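Local coordinates for rieske iron-sulfur protein soxF (Sulfolobus acidocaldarius, PDB 1JM1) that probably carries electrons in an archaeal respiratory chain through its Rieske-type [2Fe-2S] cluster, at residues A[36-39]-A[40-44]; A[46-49]-A[50-53]; A[171-175]-A[176-180]. All blocks are in the same frame, centred on the assembly; numbering follows the deposited sequence. Where two conformers were deposited one is given.

Contact 1. Residues A[36-39]-A[40-44]; sequences AYPL and TDEPC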
ATOM      1  N   ALA A  36       6.890   5.398   5.094  1.00 11.94           N
ATOM      2  CA  ALA A  36       6.337   4.901   6.358  1.00 11.94           C
ATOM      3  C   ALA A  36       5.153   5.756   6.734  1.00 11.15           C
ATOM      4  O   ALA A  36       5.178   6.984   6.539  1.00 12.60           O
ATOM      5  CB  ALA A  36       7.352   4.952   7.485  1.00 14.22           C
ATOM      6  N   TYR A  37       4.100   5.128   7.266  1.00 10.59           N
ATOM      7  CA  TYR A  37       2.891   5.867   7.600  1.00 10.44           C
ATOM      8  C   TYR A  37       1.932   4.972   8.377  1.00 10.24           C
ATOM      9  O   TYR A  37       1.783   3.806   8.010  1.00 10.51           O
ATOM     10  CB  TYR A  37       2.137   6.269   6.303  1.00 10.83           C
ATOM     11  CG  TYR A  37       0.854   7.031   6.557  1.00 10.55           C
ATOM     12  CD1 TYR A  37       0.862   8.389   6.850  1.00 10.78           C
ATOM     13  CD2 TYR A  37      -0.378   6.358   6.535  1.00 10.37           C
ATOM     14  CE1 TYR A  37      -0.314   9.066   7.114  1.00 10.74           C
ATOM     15  CE2 TYR A  37      -1.545   7.048   6.812  1.00 10.62           C
ATOM     16  CZ  TYR A  37      -1.497   8.416   7.103  1.00 10.53           C
ATOM     17  OH  TYR A  37      -2.691   9.035   7.370  1.00 11.83           O
ATOM     18  N   PRO A  38       1.196   5.522   9.355  1.00 10.83           N
ATOM     19  CA  PRO A  38       1.323   6.865   9.922  1.00 11.30           C
ATOM     20  C   PRO A  38       2.475   7.080  10.849  1.00 12.34           C
ATOM     21  O   PRO A  38       2.727   8.233  11.209  1.00 14.09           O
ATOM     22  CB  PRO A  38      -0.041   7.071  10.620  1.00 12.47           C
ATOM     23  CG  PRO A  38      -0.410   5.649  11.057  1.00 11.90           C
ATOM     24  CD  PRO A  38       0.021   4.796   9.919  1.00 11.37           C
ATOM     25  N   LEU A  39       3.168   6.016  11.291  1.00 12.14           N
ATOM     26  CA  LEU A  39       4.305   6.082  12.135  1.00 12.76           C
ATOM     27  C   LEU A  39       5.545   5.670  11.413  1.00 12.92           C
ATOM     28  O   LEU A  39       5.505   4.897  10.445  1.00 13.84           O
ATOM     29  CB  LEU A  39       4.136   5.196  13.393  1.00 13.83           C
ATOM     30  CG  LEU A  39       2.846   5.420  14.216  1.00 16.19           C
ATOM     31  CD1 LEU A  39       2.893   4.425  15.367  1.00 17.18           C
ATOM     32  CD2 LEU A  39       2.610   6.835  14.654  1.00 18.63           C
ATOM     33  N   THR A  40       6.685   6.110  11.894  1.00 14.72           N
ATOM     34  CA  THR A  40       7.960   5.892  11.170  1.00 18.62           C
ATOM     35  C   THR A  40       8.275   4.510  11.016  1.00 18.30           C
ATOM     36  O   THR A  40       9.026   4.114  10.080  1.00 21.23           O
ATOM     37  CB  THR A  40       9.155   6.661  11.816  0.67 22.52           C
ATOM     38  OG1 THR A  40       9.280   6.014  13.023  0.67 33.71           O
ATOM     39  CG2 THR A  40       8.783   8.101  11.882  0.67 25.23           C
ATOM     40  N   ASP A  41       7.878   3.562  11.841  1.00 19.88           N
ATOM     41  CA  ASP A  41       8.223   2.119  11.712  1.00 19.74           C
ATOM     42  C   ASP A  41       7.214   1.216  11.000  1.00 15.26           C
ATOM     43  O   ASP A  41       7.258  -0.030  11.099  1.00 14.49           O
ATOM     44  CB  ASP A  41       8.296   1.633  13.255  1.00 22.15           C
ATOM     45  CG  ASP A  41       7.005   1.666  14.122  1.00 30.59           C
ATOM     46  OD1 ASP A  41       5.760   1.907  13.991  1.00 28.86           O
ATOM     47  OD2 ASP A  41       6.910   1.422  15.450  1.00 33.95           O
ATOM     48  N   GLU A  42       6.304   1.815  10.271  1.00 11.98           N
ATOM     49  CA  GLU A  42       5.200   1.127   9.574  1.00 10.60           C
ATOM     50  C   GLU A  42       5.399   1.290   8.075  1.00 10.54           C
ATOM     51  O   GLU A  42       4.977   2.284   7.474  1.00 11.12           O
ATOM     52  CB  GLU A  42       3.863   1.694  10.003  1.00 11.07           C
ATOM     53  CG  GLU A  42       3.509   1.386  11.456  1.00 11.47           C
ATOM     54  CD  GLU A  42       2.339   2.170  11.952  1.00 10.82           C
ATOM     55  OE1 GLU A  42       2.076   3.293  11.526  1.00 11.88           O
ATOM     56  OE2 GLU A  42       1.590   1.589  12.848  1.00 12.25           O
ATOM     57  N   PRO A  43       6.066   0.344   7.427  1.00 10.79           N
ATOM     58  CA  PRO A  43       6.390   0.525   6.025  1.00 10.76           C
ATOM     59  C   PRO A  43       5.183   0.349   5.119  1.00 10.22           C
ATOM     60  O   PRO A  43       4.344  -0.515   5.368  1.00 10.03           O
ATOM     61  CB  PRO A  43       7.466  -0.569   5.776  1.00 11.63           C
ATOM     62  CG  PRO A  43       7.028  -1.656   6.694  1.00 12.83           C
ATOM     63  CD  PRO A  43       6.553  -0.945   7.963  1.00 12.34           C
ATOM     64  N   CYS A  44       5.154   1.154   4.065  1.00 10.02           N
ATOM     65  CA  CYS A  44       4.121   1.200   3.055  1.00  9.81           C
ATOM     66  C   CYS A  44       4.746   1.383   1.708  1.00 10.09           C
ATOM     67  O   CYS A  44       5.925   1.751   1.603  1.00 10.62           O
ATOM     68  CB  CYS A  44       3.176   2.396   3.331  1.00  9.88           C
ATOM     69  SG  CYS A  44       2.311   2.344   4.917  1.00 10.54           S
TER
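Glu-42 folds back onto Leu-39 and Pro-38, and its carboxylate holds the bend between two antiparallel strands, 32-36 and 43-48. The bend is a type I beta turn from Leu-39 to Glu-42, entered through a cis peptide bond before Pro-38. At its mouth Ala-36 and Pro-43 form a non-hydrogen-bonded antiparallel pair.

Along the Glu-42 side chain, CB is 3.6 Å from both Tyr-37 O and Leu-39 O. CG stands anti to the carbonyl carbon, beside its own backbone N (chi1 -68°), and from there the chain runs extended back across the turn. CD then lies 3.8 Å from Leu-39 CB. At the tip, OE1 takes the backbone N-H of Leu-39 (N to OE1 2.9 Å); the donor comes in on the anti side of the carboxylate, 32° out of its plane. The same oxygen is 3.0 Å from Pro-38 CD. OE2 reaches the Leu-39 methyl CD1 and has a long, weak ion pair with Arg-178.

The backbone of Glu-42 is tied in as well. Its N donates to Leu-39 O, closing the turn, while its O accepts Tyr-37 N at 3.0 Å, with a CA-H contact from Ala-36 beside it. Farther along the strand, Cys-44 SG packs 4.2 Å from Tyr-37 CB. The Tyr-37 ring has Pro-38 CB over the centre of one face, and its hydroxyl is hydrogen-bonded to Pro-11 O.

One residue thus supplies three hydrogen bonds across the bend, through N, O and OE1. The N-H bond at OE1, together with the arginine near OE2, would be expected to favour the charged carboxylate in this buried place.

Contact 2. Residues A[46-49]-A[50-53]; sequences LVDL and QALT
Asp-48 caps the short helix 49-53 through Gln-50 and Ala-51, where strand 43-48 runs straight into it, a classic N-cap. With CG anti to the backbone N (chi1 -177°), the carboxylate swings forward so that OD1 meets the amides of these two residues. Ala-51 N gives the straighter bond, 3.0 Å to Asp-48 OD1 at 168°, arriving from well above the carboxylate plane. Gln-50 N adds a weak one to the same oxygen, bent to 125°. Thr-86 OG1, from just before strand 87-91, is also hydrogen-bonded to OD1. The other oxygen, OD2, accepts from a water that in turn accepts from Gln-50 NE2.

The carbonyls are satisfied next. Asp-48 O takes Leu-52 N at 3.0 Å, the first turn of the helix. Leu-52 CD2 meanwhile rests on two apolar neighbours, Leu-49 CD2 at 4.1 Å and Val-47 CG2 slightly farther off.

Leu-49 O has two donors, both from Thr-53, whose OG1 is also hydrogen-bonded to Gln-55 N. The amide N of Thr-53 comes from one face of the carbonyl plane and its hydroxyl from the other, with OG1 2.8 Å from Leu-49 O.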
ATOM      1  N   LEU A  46       3.726   3.230  -2.290  1.00 11.11           N
ATOM      2  CA  LEU A  46       2.947   3.698  -3.418  1.00 10.99           C
ATOM      3  C   LEU A  46       3.230   2.815  -4.589  1.00 10.67           C
ATOM      4  O   LEU A  46       4.348   2.342  -4.765  1.00 12.12           O
ATOM      5  CB  LEU A  46       3.332   5.155  -3.887  1.00 14.16           C
ATOM      6  CG  LEU A  46       3.342   6.305  -3.012  1.00 13.91           C
ATOM      7  CD1 LEU A  46       3.739   7.604  -3.769  1.00 16.18           C
ATOM      8  CD2 LEU A  46       1.954   6.582  -2.431  1.00 14.77           C
ATOM      9  N   VAL A  47       2.222   2.636  -5.441  1.00 11.05           N
ATOM     10  CA  VAL A  47       2.413   1.927  -6.711  1.00 12.14           C
ATOM     11  C   VAL A  47       1.572   2.602  -7.762  1.00 11.98           C
ATOM     12  O   VAL A  47       0.387   2.906  -7.530  1.00 12.43           O
ATOM     13  CB  VAL A  47       2.100   0.442  -6.586  1.00 13.01           C
ATOM     14  CG1 VAL A  47       0.679   0.134  -6.099  1.00 13.62           C
ATOM     15  CG2 VAL A  47       2.409  -0.300  -7.908  1.00 15.19           C
ATOM     16  N   ASP A  48       2.177   2.853  -8.924  1.00 12.52           N
ATOM     17  CA  ASP A  48       1.436   3.303 -10.099  1.00 12.88           C
ATOM     18  C   ASP A  48       1.007   2.062 -10.818  1.00 12.96           C
ATOM     19  O   ASP A  48       1.809   1.367 -11.475  1.00 14.04           O
ATOM     20  CB  ASP A  48       2.235   4.239 -10.963  1.00 13.68           C
ATOM     21  CG  ASP A  48       1.410   4.739 -12.147  1.00 16.73           C
ATOM     22  OD1 ASP A  48       0.573   4.042 -12.679  1.00 15.69           O
ATOM     23  OD2 ASP A  48       1.748   5.855 -12.646  1.00 26.03           O
ATOM     24  N   LEU A  49      -0.298   1.688 -10.678  1.00 13.17           N
ATOM     25  CA  LEU A  49      -0.759   0.436 -11.227  1.00 12.92           C
ATOM     26  C   LEU A  49      -0.774   0.436 -12.735  1.00 14.51           C
ATOM     27  O   LEU A  49      -0.691  -0.682 -13.329  1.00 15.28           O
ATOM     28  CB  LEU A  49      -2.091   0.007 -10.665  1.00 13.97           C
ATOM     29  CG  LEU A  49      -2.095  -0.458  -9.193  1.00 13.48           C
ATOM     30  CD1 LEU A  49      -3.487  -0.831  -8.735  1.00 14.93           C
ATOM     31  CD2 LEU A  49      -1.193  -1.675  -8.965  1.00 15.06           C
ATOM     32  N   GLN A  50      -0.861   1.567 -13.396  1.00 15.26           N
ATOM     33  CA  GLN A  50      -0.774   1.594 -14.868  1.00 16.10           C
ATOM     34  C   GLN A  50       0.650   1.388 -15.319  1.00 16.65           C
ATOM     35  O   GLN A  50       0.896   0.630 -16.267  1.00 17.56           O
ATOM     36  CB  GLN A  50      -1.388   2.921 -15.367  1.00 17.70           C
ATOM     37  CG  GLN A  50      -1.282   3.041 -16.906  1.00 21.56           C
ATOM     38  CD  GLN A  50      -2.063   4.286 -17.381  1.00 27.62           C
ATOM     39  OE1 GLN A  50      -2.785   4.080 -18.310  1.00 44.36           O
ATOM     40  NE2 GLN A  50      -1.798   5.427 -16.886  1.00 34.88           N
ATOM     41  N   ALA A  51       1.633   2.051 -14.679  1.00 16.37           N
ATOM     42  CA  ALA A  51       3.000   1.774 -15.030  1.00 16.97           C
ATOM     43  C   ALA A  51       3.349   0.308 -14.800  1.00 16.23           C
ATOM     44  O   ALA A  51       4.052  -0.317 -15.602  1.00 17.99           O
ATOM     45  CB  ALA A  51       3.937   2.708 -14.240  1.00 16.98           C
ATOM     46  N   LEU A  52       2.826  -0.262 -13.741  1.00 14.94           N
ATOM     47  CA  LEU A  52       3.132  -1.643 -13.395  1.00 14.29           C
ATOM     48  C   LEU A  52       2.540  -2.640 -14.422  1.00 15.07           C
ATOM     49  O   LEU A  52       3.227  -3.541 -14.866  1.00 15.83           O
ATOM     50  CB  LEU A  52       2.645  -1.944 -11.988  1.00 13.87           C
ATOM     51  CG  LEU A  52       3.015  -3.335 -11.479  1.00 14.45           C
ATOM     52  CD1 LEU A  52       4.489  -3.385 -11.107  1.00 15.99           C
ATOM     53  CD2 LEU A  52       2.114  -3.700 -10.281  1.00 14.71           C
ATOM     54  N   THR A  53       1.233  -2.500 -14.675  1.00 15.21           N
ATOM     55  CA  THR A  53       0.464  -3.502 -15.404  1.00 15.38           C
ATOM     56  C   THR A  53       0.265  -3.173 -16.876  1.00 16.12           C
ATOM     57  O   THR A  53      -0.149  -4.079 -17.640  1.00 18.42           O
ATOM     58  CB  THR A  53      -0.948  -3.718 -14.799  1.00 14.89           C
ATOM     59  OG1 THR A  53      -1.748  -2.568 -15.036  1.00 15.09           O
ATOM     60  CG2 THR A  53      -0.917  -4.040 -13.319  1.00 15.44           C
TER
HETATM   61  O   HOH W   1       0.933   5.937 -15.403  1.00 41.57           O

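Contact 3. Residues A[171-175]-A[176-180]; sequences YFSAG and IPRTT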
ATOM      1  N   TYR A 171      -3.182  -2.502  10.317  1.00 10.00           N
ATOM      2  CA  TYR A 171      -2.031  -3.299   9.902  1.00  9.98           C
ATOM      3  C   TYR A 171      -1.954  -4.576  10.745  1.00 10.40           C
ATOM      4  O   TYR A 171      -2.700  -4.764  11.728  1.00 10.97           O
ATOM      5  CB  TYR A 171      -0.763  -2.470  10.088  1.00 10.23           C
ATOM      6  CG  TYR A 171      -0.679  -1.195   9.284  1.00  9.90           C
ATOM      7  CD1 TYR A 171       0.107  -0.152   9.742  1.00 10.35           C
ATOM      8  CD2 TYR A 171      -1.335  -1.003   8.077  1.00 10.05           C
ATOM      9  CE1 TYR A 171       0.237   1.015   9.041  1.00 10.33           C
ATOM     10  CE2 TYR A 171      -1.205   0.186   7.362  1.00 10.03           C
ATOM     11  CZ  TYR A 171      -0.423   1.197   7.842  1.00  9.62           C
ATOM     12  OH  TYR A 171      -0.329   2.345   7.106  1.00 10.56           O
ATOM     13  N   PHE A 172      -1.055  -5.465  10.357  1.00 10.42           N
ATOM     14  CA  PHE A 172      -0.777  -6.671  11.113  1.00 10.60           C
ATOM     15  C   PHE A 172      -0.602  -6.374  12.585  1.00 11.10           C
ATOM     16  O   PHE A 172       0.132  -5.478  12.981  1.00 11.45           O
ATOM     17  CB  PHE A 172       0.513  -7.281  10.537  1.00 11.26           C
ATOM     18  CG  PHE A 172       0.978  -8.512  11.301  1.00 12.20           C
ATOM     19  CD1 PHE A 172       0.280  -9.710  11.224  1.00 13.45           C
ATOM     20  CD2 PHE A 172       2.123  -8.436  12.095  1.00 13.64           C
ATOM     21  CE1 PHE A 172       0.701 -10.837  11.931  1.00 15.16           C
ATOM     22  CE2 PHE A 172       2.567  -9.587  12.796  1.00 15.08           C
ATOM     23  CZ  PHE A 172       1.842 -10.724  12.703  1.00 16.32           C
ATOM     24  N   SER A 173      -1.213  -7.215  13.417  1.00 11.98           N
ATOM     25  CA  SER A 173      -1.051  -7.132  14.877  1.00 13.02           C
ATOM     26  C   SER A 173       0.128  -7.998  15.283  1.00 12.72           C
ATOM     27  O   SER A 173       0.079  -9.221  15.199  1.00 14.33           O
ATOM     28  CB  SER A 173      -2.297  -7.670  15.589  1.00 15.14           C
ATOM     29  OG  SER A 173      -3.412  -6.808  15.439  1.00 16.46           O
ATOM     30  N   ALA A 174       1.163  -7.325  15.752  1.00 13.12           N
ATOM     31  CA  ALA A 174       2.387  -7.994  16.225  1.00 13.96           C
ATOM     32  C   ALA A 174       2.300  -8.153  17.737  1.00 15.44           C
ATOM     33  O   ALA A 174       1.727  -9.128  18.197  1.00 19.83           O
ATOM     34  CB  ALA A 174       3.589  -7.203  15.718  1.00 14.32           C
ATOM     35  N   GLY A 175       2.848  -7.230  18.518  1.00 16.08           N
ATOM     36  CA  GLY A 175       2.759  -7.304  19.943  1.00 20.17           C
ATOM     37  C   GLY A 175       1.523  -6.593  20.492  1.00 20.69           C
ATOM     38  O   GLY A 175       1.142  -6.848  21.616  1.00 29.62           O
ATOM     39  N   ILE A 176       1.002  -5.591  19.860  1.00 16.87           N
ATOM     40  CA  ILE A 176      -0.097  -4.776  20.265  1.00 18.55           C
ATOM     41  C   ILE A 176      -1.276  -5.104  19.322  1.00 15.92           C
ATOM     42  O   ILE A 176      -1.137  -4.996  18.103  1.00 16.41           O
ATOM     43  CB  ILE A 176       0.192  -3.271  20.149  0.58 22.42           C
ATOM     44  CG1 ILE A 176       1.423  -2.899  20.984  0.58 26.53           C
ATOM     45  CG2 ILE A 176      -1.012  -2.419  20.526  0.58 29.34           C
ATOM     46  CD1 ILE A 176       1.172  -3.032  22.454  0.58 31.53           C
ATOM     47  N   PRO A 177      -2.445  -5.465  19.811  1.00 16.87           N
ATOM     48  CA  PRO A 177      -3.585  -5.703  18.932  1.00 16.69           C
ATOM     49  C   PRO A 177      -3.969  -4.401  18.232  1.00 14.94           C
ATOM     50  O   PRO A 177      -4.070  -3.342  18.836  1.00 17.83           O
ATOM     51  CB  PRO A 177      -4.674  -6.140  19.876  1.00 21.05           C
ATOM     52  CG  PRO A 177      -4.047  -6.342  21.143  1.00 31.31           C
ATOM     53  CD  PRO A 177      -2.773  -5.718  21.275  1.00 21.50           C
ATOM     54  N   ARG A 178      -4.265  -4.525  16.941  1.00 13.71           N
ATOM     55  CA  ARG A 178      -4.803  -3.437  16.162  1.00 13.75           C
ATOM     56  C   ARG A 178      -6.143  -3.896  15.604  1.00 14.45           C
ATOM     57  O   ARG A 178      -6.190  -4.782  14.765  1.00 15.89           O
ATOM     58  CB  ARG A 178      -3.839  -3.028  15.039  1.00 12.81           C
ATOM     59  CG  ARG A 178      -2.415  -2.701  15.482  1.00 12.88           C
ATOM     60  CD  ARG A 178      -1.571  -2.362  14.265  1.00 11.99           C
ATOM     61  NE  ARG A 178      -0.134  -2.295  14.501  1.00 12.33           N
ATOM     62  CZ  ARG A 178       0.596  -1.266  14.909  1.00 12.11           C
ATOM     63  NH1 ARG A 178      -0.012  -0.120  15.242  1.00 12.21           N
ATOM     64  NH2 ARG A 178       1.899  -1.387  14.978  1.00 12.94           N
ATOM     65  N   THR A 179      -7.224  -3.331  16.094  1.00 15.52           N
ATOM     66  CA  THR A 179      -8.562  -3.807  15.737  1.00 16.42           C
ATOM     67  C   THR A 179      -9.375  -2.743  14.993  1.00 15.14           C
ATOM     68  O   THR A 179     -10.514  -3.011  14.630  1.00 18.20           O
ATOM     69  CB  THR A 179      -9.357  -4.302  16.953  1.00 21.18           C
ATOM     70  OG1 THR A 179      -9.526  -3.253  17.834  1.00 25.90           O
ATOM     71  CG2 THR A 179      -8.528  -5.397  17.663  1.00 31.08           C
ATOM     72  N   THR A 180      -8.868  -1.604  14.764  1.00 15.25           N
ATOM     73  CA  THR A 180      -9.497  -0.511  13.982  1.00 14.98           C
ATOM     74  C   THR A 180      -8.397   0.100  13.158  1.00 13.01           C
ATOM     75  O   THR A 180      -7.221  -0.000  13.502  1.00 13.05           O
ATOM     76  CB  THR A 180     -10.100   0.595  14.881  1.00 17.11           C
ATOM     77  OG1 THR A 180      -8.994   1.273  15.506  1.00 18.37           O
ATOM     78  CG2 THR A 180     -11.041   0.063  15.912  1.00 22.95           C
TER
HETATM   79  O   HOH W   2      -4.554  -6.264  13.160  1.00 21.38           O
HETATM   80  O   HOH W   3       0.928  -4.497  16.275  1.00 13.49           O
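Ser-173 and Arg-178 pull an irregular loop, 171-180, into a compact bend near the [2Fe-2S] cluster of this Rieske protein. The loop follows strand 161-167 and contains no helix or strand, so side chains and waters do the cross-linking.

Direct hydrogen bonding comes first. Ser-173 OG stands beside its own backbone N, anti to the carbonyl carbon (chi1 -70°), and from there it faces the opposite limb. It accepts Arg-178 N at 2.9 Å, with a nearly straight 164° at the hydrogen. Outside the bend, Asp-188 OD2 takes the amides of both Gly-175 and Ile-176.

Water does much of the remaining work. One molecule joins three polar atoms: it accepts from Ser-173 OG and donates to Tyr-171 O and Arg-178 O. The serine hydroxyl therefore receives the amide and gives its own proton to the water. A second water, nearer the tip of the bend, accepts from Ala-174 N and gives a hydrogen to Ile-176 O, 2.8 Å away, linking two backbone groups.

Looser contacts are made by the arginine side chain, which runs extended from CG to NE alongside residues 171-172. Its CD lies 3.7 Å from Tyr-171 O and 4.3 Å from Tyr-171 CB. Beyond the loop, NH1 is hydrogen-bonded to Asp-183 O and Leu-186 O, and the guanidinium makes a cation-pi contact with Tyr-191, whose hydroxyl is in turn hydrogen-bonded to Phe-172 O. The Phe-172 side chain lies about 7 Å from the cluster and about 5 Å from that of Leu-97 in the cluster pocket. On the guanidinium itself, Phe-172 O sits at the edge, in plane, with Arg-178 NE 3.5 Å from that oxygen.

Overall arrangement
From the N terminus, the chain leaves strand 32-36 and contact 1 closes the bend that returns it as strand 43-48. Contact 2 follows on the same strand, where it passes into helix 49-53, with its centre 20 Å from that of contact 1 and across the chain's centre. Contact 3 closes a bend in the long loop between strands 161-167 and 202-203. The three come in series; none nests in or crosses another. Contacts 1 and 3 do touch: Tyr-171 OH lies 2.7 Å from Tyr-37 O, tying the late loop to the early hairpin. Contacts 2 and 3 stay about 10 Å apart at their nearest atoms.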